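Local structure of acetyl-CoA C-acetyltransferase (Syntrophomonas wolfei subsp. wolfei, 7N7Z) at residues E178-A183 / A247-G252. The protein probably catalyses the thiolase reaction that joins two acetyl-CoA molecules into acetoacetyl-CoA and free CoA, or its thiolytic reverse. Numbering follows the deposited sequence.
Sequences ECDALA and AANASG
Asn-249 lies against one face of helix 176-196, where Ala-183, Asp-180 and Cys-179 meet it. The methyl of Ala-183 packs on the base of the asparagine by carbon contact: its CB lies 3.4 Å from Asn-249 CA and 3.5 Å from Asn-249 CB. The same Ala-183 CB also comes within 4.0 Å of the carbonyl O of Ala-248, an oxygen that His-187, one turn further along the helix, holds by a hydrogen bond. With chi1 at 63°, CG of Asn-249 is tucked between its own backbone N and carbonyl carbon, and the amide reaches back along the helix towards its N-terminal end. There Asn-249 ND2 passes 4.0 Å from Cys-179 CB. A weak, bent hydrogen bond runs from Asn-249 ND2 to Asp-180 OD1 (3.4 Å, 135° at the hydrogen). The carboxylate and amide planes lie 26° apart. In this thiolase N-terminal domain the contact joins helix 176-196 to the loop leading into strand 254-264, one of the inner strands of the large mixed sheet. Each polar group has stronger partners on its own side of the contact. Asn-249 OD1 accepts from Thr-246 N and its ND2 donates to Val-244 O, so the amide is probably oriented mainly by its own loop, while Asp-180 OD2 forms a salt bridge with Arg-176. Met-232 touches Asp-180, Ala-183 and Ala-248, whereas the Cys-179 side chain packs on Ala-324 and Ala-325 of helix 324-336.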
loop_
_atom_site.group_PDB
_atom_site.type_symbol
_atom_site.label_atom_id
_atom_site.label_comp_id
_atom_site.label_asym_id
_atom_site.label_seq_id
_atom_site.Cartn_x
_atom_site.Cartn_y
_atom_site.Cartn_z
ATOM N N GLU B 178 -28.647 -25.420 19.935
ATOM C CA GLU B 178 -27.903 -25.396 21.191
ATOM C C GLU B 178 -26.960 -24.201 21.245
ATOM O O GLU B 178 -26.801 -23.574 22.298
ATOM C CB GLU B 178 -27.122 -26.697 21.369
ATOM C CG GLU B 178 -27.973 -27.888 21.787
ATOM C CD GLU B 178 -27.733 -29.118 20.926
ATOM O OE1 GLU B 178 -26.553 -29.452 20.683
ATOM O OE2 GLU B 178 -28.721 -29.761 20.506
ATOM N N CYS B 179 -26.326 -23.870 20.118
ATOM C CA CYS B 179 -25.400 -22.743 20.098
ATOM C C CYS B 179 -26.128 -21.426 20.329
ATOM O O CYS B 179 -25.661 -20.578 21.098
ATOM C CB CYS B 179 -24.649 -22.709 18.768
ATOM S SG CYS B 179 -23.437 -24.029 18.567
ATOM N N ASP B 180 -27.271 -21.231 19.667
ATOM C CA ASP B 180 -28.001 -19.978 19.822
ATOM C C ASP B 180 -28.555 -19.836 21.234
ATOM O O ASP B 180 -28.607 -18.727 21.777
ATOM C CB ASP B 180 -29.127 -19.899 18.791
ATOM C CG ASP B 180 -28.636 -19.469 17.419
ATOM O OD1 ASP B 180 -27.584 -18.798 17.339
ATOM O OD2 ASP B 180 -29.303 -19.801 16.416
ATOM N N ALA B 181 -28.968 -20.948 21.848
ATOM C CA ALA B 181 -29.484 -20.890 23.211
ATOM C C ALA B 181 -28.419 -20.384 24.176
ATOM O O ALA B 181 -28.643 -19.421 24.920
ATOM C CB ALA B 181 -29.987 -22.271 23.637
ATOM N N LEU B 182 -27.246 -21.021 24.177
ATOM C CA LEU B 182 -26.161 -20.568 25.039
ATOM C C LEU B 182 -25.786 -19.126 24.725
ATOM O O LEU B 182 -25.640 -18.296 25.630
ATOM C CB LEU B 182 -24.948 -21.486 24.878
ATOM C CG LEU B 182 -23.789 -21.240 25.848
ATOM C CD1 LEU B 182 -23.125 -22.552 26.231
ATOM C CD2 LEU B 182 -22.768 -20.283 25.251
ATOM N N ALA B 183 -25.635 -18.807 23.437
ATOM C CA ALA B 183 -25.209 -17.467 23.049
ATOM C C ALA B 183 -26.166 -16.406 23.570
ATOM O O ALA B 183 -25.737 -15.328 23.999
ATOM C CB ALA B 183 -25.091 -17.381 21.528
ATOM N N ALA B 247 -22.471 -14.525 13.722
ATOM C CA ALA B 247 -21.874 -13.370 14.381
ATOM C C ALA B 247 -22.393 -13.209 15.804
ATOM O O ALA B 247 -21.698 -12.643 16.657
ATOM C CB ALA B 247 -22.151 -12.104 13.571
ATOM N N ALA B 248 -23.599 -13.703 16.084
ATOM C CA ALA B 248 -24.190 -13.518 17.402
ATOM C C ALA B 248 -23.730 -14.585 18.388
ATOM O O ALA B 248 -23.519 -14.289 19.568
ATOM C CB ALA B 248 -25.716 -13.514 17.300
ATOM N N ASN B 249 -23.566 -15.825 17.930
ATOM C CA ASN B 249 -23.088 -16.901 18.787
ATOM C C ASN B 249 -21.574 -17.066 18.729
ATOM O O ASN B 249 -21.046 -18.019 19.310
ATOM C CB ASN B 249 -23.776 -18.222 18.421
ATOM C CG ASN B 249 -23.470 -18.678 17.007
ATOM O OD1 ASN B 249 -22.460 -18.293 16.418
ATOM N ND2 ASN B 249 -24.345 -19.510 16.456
ATOM N N ALA B 250 -20.874 -16.166 18.047
ATOM C CA ALA B 250 -19.420 -16.144 18.017
ATOM C C ALA B 250 -18.924 -14.906 18.751
ATOM O O ALA B 250 -19.556 -13.846 18.697
ATOM C CB ALA B 250 -18.895 -16.142 16.578
ATOM N N SER B 251 -17.797 -15.045 19.443
ATOM C CA SER B 251 -17.196 -13.895 20.101
ATOM C C SER B 251 -16.824 -12.844 19.061
ATOM O O SER B 251 -16.550 -13.156 17.898
ATOM C CB SER B 251 -15.966 -14.317 20.901
ATOM O OG SER B 251 -14.926 -14.762 20.049
ATOM N N GLY B 252 -16.816 -11.584 19.487
ATOM C CA GLY B 252 -16.660 -10.474 18.575
ATOM C C GLY B 252 -15.225 -10.006 18.424
ATOM O O GLY B 252 -14.276 -10.592 18.946
#